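PDB 4BPZ: endo-1,3-beta-glucanase, family GH16 from Zobellia galactanivorans, which probably hydrolyses internal beta-1,3-glucosidic bonds of glucans such as algal laminarin, as a calcium-binding catalytic module of glycoside hydrolase family 16. Local coordinates for residues A[17-22]-A[250-255]; A[64-69]-A[83-88]. The protein carries 1 engineered substitution. All blocks are in the same frame, centred on the assembly; numbering follows the deposited sequence.

Contact 1 (A[17-22]-A[250-255]); sequences DEFEYE and DYVRIY. With CA (calcium ion), chain E.
D17 and V252 lock the two segments together as an antiparallel hydrogen-bonded pair: D17 N gives to V252 O at 2.9 Å, and V252 N returns the bond to D17 O. This is the tightly packed end. The F19 ring lies beside it with its edge turned to D250 O, which is 3.6 Å from CD2; F19 CE2 and V252 CG2 are 4.3 Å apart, a light apolar contact. D17 OD1 accepts from F19 N, an Asx turn that starts the loop.

The other side is polar and takes in a water. E18 leaves the backbone pointing away from the strand, but its chain bends at CB-CG (chi2 -65°) and brings the carboxylate back to the edge of the R253 guanidinium. The guanidinium meets it side-on with two nitrogens, NE to OE2 and NH2 to OE1, both 2.9 Å and nearly straight, the planes 33° apart. One face of the guanidinium lies on the Y251 ring, CZ 3.5 Å above the ring centre. A lysine in place of R253 has no flat two-nitrogen group, and would probably leave one E18 oxygen without its mate, the carboxylate freer to turn and the Y251 face uncovered on that side. E18 OE1 also receives a bond from a water that is a calcium ligand, so the salt bridge, by fixing the carboxylate, is likely to help position this first-shell water.

Calcium takes E18 O at 2.4 Å, E20 OE2, and both O and OD1 of D250; G62 O completes the protein ligands. D250 OD2 turns to R101. E20 marks the solvent side, exposed and touching 250-255 little except through the ion. It is a calcium site joining N-terminal and C-terminal parts of the family 16 beta-sandwich module, with G62 from between them.

Contact 2 (A[64-69]-A[83-88]); sequences LKIRAI and TSARLN
L64 and L87 reach toward each other tip to tip, CD2 of one 3.9 Å from CD1 of the other. Beside them I66 sends its two branches different ways. CD1 runs out toward the same L87 methyl at a longer 4.4 Å, whereas CG2, set opposite the backbone N by a chi1 of -65° for CG1, turns to A85 and lies 3.7 Å from A85 O and 4.0 Å from A85 CB.

At the other end the backbones pair, I69 with T83, as an antiparallel hydrogen-bonded pair. I69 N to T83 O and T83 N to I69 O are both 2.9 Å, and the two side chains cross obliquely on one face, I69 CB near T83 OG1. That hydroxyl is also held by E71 and N56. From here the strands diverge: I66 and A85 are 6.1 Å apart at CA, and side chains rather than backbone bonds fill the gap. The two strands are neighbours in the beta-sandwich, or jelly roll, of family 16 (concanavalin clan), and part here where 82-93 is interrupted near A85.

A68 and S84 occupy the face opposite I69 and T83. The S84 hydroxyl, trans to its own N (chi1 -173°), sits 4.0 Å from both A68 CB and I66 CG2, and bonds to the carbonyl of I228. R86 leaves the backbone away from 64-69, and its guanidinium reaches the glycan pocket, where it pairs with E123 and Q33 and makes a weak hydrogen bond to a glucose unit.

Overall arrangement
Strand 63-75 ties the two contacts together, since it runs antiparallel to both 244-255, which carries half of contact 1, and 82-93, which carries half of contact 2. Their centres are about 16 Å apart, yet they touch where F19 CE1 packs on L64 CB at 3.7 Å. The calcium ion of contact 1 is about 8 Å from the side chain of L64. In contact 2 the side chain of S84 is about 11 Å from a bound glucose, and R86 lines the glycan pocket. None of the calcium ligands is among the residues of that pocket, which is consistent with a structural role for the ion.

Contact 1 (A[17-22]-A[250-255])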
loop_
_atom_site.group_PDB
_atom_site.type_symbol
_atom_site.label_atom_id
_atom_site.label_comp_id
_atom_site.label_asym_id
_atom_site.label_seq_id
_atom_site.Cartn_x
_atom_site.Cartn_y
_atom_site.Cartn_z
ATOM N N ASP A 17 12.300 6.193 5.588
ATOM C CA ASP A 17 11.807 6.573 6.935
ATOM C C ASP A 17 12.157 5.379 7.823
ATOM O O ASP A 17 11.612 4.283 7.617
ATOM C CB ASP A 17 10.326 6.997 6.984
ATOM C CG ASP A 17 10.052 7.753 8.260
ATOM O OD1 ASP A 17 10.825 7.640 9.229
ATOM O OD2 ASP A 17 8.950 8.456 8.259
ATOM N N GLU A 18 13.057 5.559 8.791
ATOM C CA GLU A 18 13.395 4.562 9.776
ATOM C C GLU A 18 12.463 4.584 11.014
ATOM O O GLU A 18 12.542 3.725 11.845
ATOM C CB GLU A 18 14.851 4.772 10.254
ATOM C CG GLU A 18 15.833 4.637 9.088
ATOM C CD GLU A 18 15.919 3.298 8.472
ATOM O OE1 GLU A 18 15.823 2.214 9.128
ATOM O OE2 GLU A 18 16.188 3.282 7.246
ATOM N N PHE A 19 11.594 5.584 11.054
ATOM C CA PHE A 19 10.593 5.672 12.110
ATOM C C PHE A 19 11.236 5.714 13.525
ATOM O O PHE A 19 10.607 5.133 14.456
ATOM C CB PHE A 19 9.541 4.553 11.960
ATOM C CG PHE A 19 8.747 4.714 10.710
ATOM C CD1 PHE A 19 7.975 5.851 10.481
ATOM C CD2 PHE A 19 8.847 3.745 9.723
ATOM C CE1 PHE A 19 7.255 6.005 9.288
ATOM C CE2 PHE A 19 8.163 3.906 8.501
ATOM C CZ PHE A 19 7.359 5.024 8.289
ATOM N N GLU A 20 12.379 6.341 13.711
ATOM C CA GLU A 20 13.031 6.349 15.006
ATOM C C GLU A 20 12.557 7.523 15.850
ATOM O O GLU A 20 13.070 7.657 17.022
ATOM C CB GLU A 20 14.569 6.246 14.768
ATOM C CG GLU A 20 15.027 4.856 14.183
ATOM C CD GLU A 20 14.593 3.517 14.918
ATOM O OE1 GLU A 20 14.701 3.637 16.192
ATOM O OE2 GLU A 20 14.194 2.368 14.275
ATOM N N TYR A 21 11.635 8.360 15.418
ATOM C CA TYR A 21 11.063 9.429 16.155
ATOM C C TYR A 21 9.704 9.055 16.847
ATOM O O TYR A 21 9.292 7.896 16.728
ATOM C CB TYR A 21 10.911 10.611 15.227
ATOM C CG TYR A 21 10.064 10.247 13.992
ATOM C CD1 TYR A 21 8.667 10.431 13.935
ATOM C CD2 TYR A 21 10.669 9.821 12.825
ATOM C CE1 TYR A 21 7.908 10.123 12.777
ATOM C CE2 TYR A 21 9.925 9.440 11.658
ATOM C CZ TYR A 21 8.612 9.609 11.660
ATOM O OH TYR A 21 7.797 9.281 10.527
ATOM N N GLU A 22 9.034 9.999 17.530
ATOM C CA GLU A 22 7.758 9.790 18.237
ATOM C C GLU A 22 6.630 10.722 17.789
ATOM O O GLU A 22 6.869 11.995 17.752
ATOM C CB GLU A 22 7.971 10.026 19.720
ATOM C CG GLU A 22 6.790 9.443 20.533
ATOM C CD GLU A 22 7.073 9.484 22.054
ATOM O OE1 GLU A 22 7.815 8.665 22.631
ATOM O OE2 GLU A 22 6.506 10.318 22.648
ATOM N N ASP A 250 8.744 -1.278 10.375
ATOM C CA ASP A 250 10.044 -0.859 10.941
ATOM C C ASP A 250 10.700 0.220 10.099
ATOM O O ASP A 250 11.263 1.191 10.611
ATOM C CB ASP A 250 10.915 -2.120 11.069
ATOM C CG ASP A 250 12.234 -1.838 11.746
ATOM O OD1 ASP A 250 12.356 -0.870 12.528
ATOM O OD2 ASP A 250 13.171 -2.633 11.476
ATOM N N TYR A 251 10.648 0.087 8.765
ATOM C CA TYR A 251 11.246 1.087 7.932
ATOM C C TYR A 251 10.662 0.942 6.487
ATOM O O TYR A 251 10.194 -0.123 6.109
ATOM C CB TYR A 251 12.797 0.962 7.817
ATOM C CG TYR A 251 13.366 -0.343 7.393
ATOM C CD1 TYR A 251 13.295 -0.790 6.069
ATOM C CD2 TYR A 251 14.026 -1.176 8.329
ATOM C CE1 TYR A 251 13.902 -1.960 5.649
ATOM C CE2 TYR A 251 14.615 -2.356 7.930
ATOM C CZ TYR A 251 14.582 -2.757 6.607
ATOM O OH TYR A 251 15.129 -3.945 6.264
ATOM N N VAL A 252 10.815 2.047 5.782
ATOM C CA VAL A 252 10.640 2.088 4.284
ATOM C C VAL A 252 11.947 2.619 3.752
ATOM O O VAL A 252 12.391 3.687 4.221
ATOM C CB VAL A 252 9.481 3.036 3.908
ATOM C CG1 VAL A 252 9.394 3.211 2.394
ATOM C CG2 VAL A 252 8.174 2.514 4.474
ATOM N N ARG A 253 12.539 1.938 2.776
ATOM C CA ARG A 253 13.758 2.435 2.123
ATOM C C ARG A 253 13.553 2.310 0.606
ATOM O O ARG A 253 13.076 1.289 0.130
ATOM C CB ARG A 253 14.981 1.624 2.542
ATOM C CG ARG A 253 15.325 1.714 4.035
ATOM C CD ARG A 253 16.335 0.705 4.440
ATOM N NE ARG A 253 16.577 0.806 5.875
ATOM C CZ ARG A 253 17.173 -0.135 6.593
ATOM N NH1 ARG A 253 17.677 -1.196 6.038
ATOM N NH2 ARG A 253 17.246 0.062 7.911
ATOM N N ILE A 254 14.001 3.341 -0.137
ATOM C CA ILE A 254 13.934 3.290 -1.579
ATOM C C ILE A 254 15.329 3.655 -2.111
ATOM O O ILE A 254 15.886 4.716 -1.742
ATOM C CB ILE A 254 12.851 4.236 -2.157
ATOM C CG1 ILE A 254 11.511 3.943 -1.484
ATOM C CG2 ILE A 254 12.843 4.142 -3.659
ATOM C CD1 ILE A 254 10.340 4.843 -1.989
ATOM N N TYR A 255 15.874 2.802 -2.940
ATOM C CA TYR A 255 17.133 2.983 -3.541
ATOM C C TYR A 255 16.962 3.119 -5.074
ATOM O O TYR A 255 16.105 2.485 -5.654
ATOM C CB TYR A 255 18.051 1.771 -3.287
ATOM C CG TYR A 255 18.345 1.487 -1.857
ATOM C CD1 TYR A 255 17.491 0.701 -1.108
ATOM C CD2 TYR A 255 19.483 2.002 -1.243
ATOM C CE1 TYR A 255 17.736 0.403 0.243
ATOM C CE2 TYR A 255 19.765 1.707 0.099
ATOM C CZ TYR A 255 18.877 0.947 0.822
ATOM O OH TYR A 255 19.148 0.680 2.151
HETATM CA CA CA E . 12.632 1.486 12.582
HETATM O O HOH W 1 14.658 1.152 11.351
#

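Contact 2 (A[64-69]-A[83-88])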
loop_
_atom_site.group_PDB
_atom_site.type_symbol
_atom_site.label_atom_id
_atom_site.label_comp_id
_atom_site.label_asym_id
_atom_site.label_seq_id
_atom_site.Cartn_x
_atom_site.Cartn_y
_atom_site.Cartn_z
ATOM N N LEU A 64 6.508 2.517 12.762
ATOM C CA LEU A 64 5.191 3.057 12.440
ATOM C C LEU A 64 4.158 2.000 12.710
ATOM O O LEU A 64 4.334 0.829 12.358
ATOM C CB LEU A 64 5.189 3.397 10.898
ATOM C CG LEU A 64 3.803 3.687 10.322
ATOM C CD1 LEU A 64 3.230 4.995 10.847
ATOM C CD2 LEU A 64 3.927 3.736 8.819
ATOM N N LYS A 65 3.030 2.406 13.308
ATOM C CA LYS A 65 1.872 1.553 13.365
ATOM C C LYS A 65 0.742 2.201 12.629
ATOM O O LYS A 65 0.465 3.421 12.802
ATOM C CB LYS A 65 1.382 1.376 14.833
ATOM C CG LYS A 65 2.287 0.516 15.669
ATOM C CD LYS A 65 3.539 1.232 16.188
ATOM C CE LYS A 65 4.140 0.513 17.363
ATOM N NZ LYS A 65 5.400 1.162 17.760
ATOM N N ILE A 66 0.066 1.416 11.766
ATOM C CA ILE A 66 -1.253 1.765 11.256
ATOM C C ILE A 66 -2.220 0.838 12.004
ATOM O O ILE A 66 -1.941 -0.361 12.160
ATOM C CB ILE A 66 -1.361 1.549 9.712
ATOM C CG1 ILE A 66 -0.380 2.542 9.068
ATOM C CG2 ILE A 66 -2.785 1.750 9.262
ATOM C CD1 ILE A 66 -0.185 2.256 7.537
ATOM N N ARG A 67 -3.306 1.418 12.515
ATOM C CA ARG A 67 -4.240 0.667 13.394
ATOM C C ARG A 67 -5.617 0.837 12.867
ATOM O O ARG A 67 -6.134 1.958 12.723
ATOM C CB ARG A 67 -4.060 1.205 14.813
ATOM C CG ARG A 67 -5.066 0.557 15.809
ATOM C CD ARG A 67 -4.696 0.767 17.248
ATOM N NE ARG A 67 -4.522 2.198 17.541
ATOM C CZ ARG A 67 -3.759 2.703 18.523
ATOM N NH1 ARG A 67 -3.136 1.871 19.376
ATOM N NH2 ARG A 67 -3.625 4.022 18.606
ATOM N N ALA A 68 -6.265 -0.310 12.577
ATOM C CA ALA A 68 -7.670 -0.353 12.184
ATOM C C ALA A 68 -8.503 -0.627 13.435
ATOM O O ALA A 68 -8.111 -1.468 14.263
ATOM C CB ALA A 68 -7.882 -1.444 11.183
ATOM N N ILE A 69 -9.653 0.002 13.544
ATOM C CA ILE A 69 -10.474 -0.038 14.782
ATOM C C ILE A 69 -11.914 -0.141 14.398
ATOM O O ILE A 69 -12.399 0.526 13.485
ATOM C CB ILE A 69 -10.297 1.227 15.619
ATOM C CG1 ILE A 69 -8.846 1.587 15.878
ATOM C CG2 ILE A 69 -11.046 1.104 16.931
ATOM C CD1 ILE A 69 -8.630 2.912 16.558
ATOM N N THR A 83 -12.430 2.500 11.338
ATOM C CA THR A 83 -11.447 3.552 10.937
ATOM C C THR A 83 -10.098 2.929 10.769
ATOM O O THR A 83 -9.760 1.877 11.380
ATOM C CB THR A 83 -11.392 4.673 12.048
ATOM O OG1 THR A 83 -10.953 4.074 13.247
ATOM C CG2 THR A 83 -12.681 5.382 12.198
ATOM N N SER A 84 -9.263 3.543 9.933
ATOM C CA SER A 84 -7.912 3.092 9.674
ATOM C C SER A 84 -7.121 4.302 9.134
ATOM O O SER A 84 -7.602 5.435 9.221
ATOM C CB SER A 84 -7.951 1.905 8.723
ATOM O OG SER A 84 -6.693 1.341 8.568
ATOM N N ALA A 85 -5.944 4.031 8.580
ATOM C CA ALA A 85 -5.164 5.089 7.926
ATOM C C ALA A 85 -4.673 4.566 6.590
ATOM O O ALA A 85 -4.451 3.372 6.379
ATOM C CB ALA A 85 -4.003 5.544 8.776
ATOM N N ARG A 86 -4.508 5.543 5.682
ATOM C CA ARG A 86 -4.019 5.323 4.305
ATOM C C ARG A 86 -2.965 6.442 4.040
ATOM O O ARG A 86 -3.364 7.597 3.843
ATOM C CB ARG A 86 -5.175 5.355 3.287
ATOM C CG ARG A 86 -4.751 5.206 1.851
ATOM C CD ARG A 86 -5.981 4.909 1.024
ATOM N NE ARG A 86 -5.702 4.974 -0.441
ATOM C CZ ARG A 86 -6.247 4.154 -1.335
ATOM N NH1 ARG A 86 -6.871 3.051 -1.002
ATOM N NH2 ARG A 86 -6.071 4.454 -2.643
ATOM N N LEU A 87 -1.725 6.080 4.054
ATOM C CA LEU A 87 -0.590 7.009 3.856
ATOM C C LEU A 87 -0.133 6.929 2.416
ATOM O O LEU A 87 -0.243 5.877 1.771
ATOM C CB LEU A 87 0.570 6.649 4.726
ATOM C CG LEU A 87 0.334 6.584 6.216
ATOM C CD1 LEU A 87 1.629 6.237 6.954
ATOM C CD2 LEU A 87 -0.251 7.856 6.729
ATOM N N ASN A 88 0.327 8.063 1.890
ATOM C CA ASN A 88 0.995 8.113 0.567
ATOM C C ASN A 88 2.329 8.745 0.752
ATOM O O ASN A 88 2.435 9.761 1.504
ATOM C CB ASN A 88 0.211 8.982 -0.441
ATOM C CG ASN A 88 -1.199 8.541 -0.756
ATOM O OD1 ASN A 88 -1.702 7.458 -0.339
ATOM N ND2 ASN A 88 -1.865 9.307 -1.506
#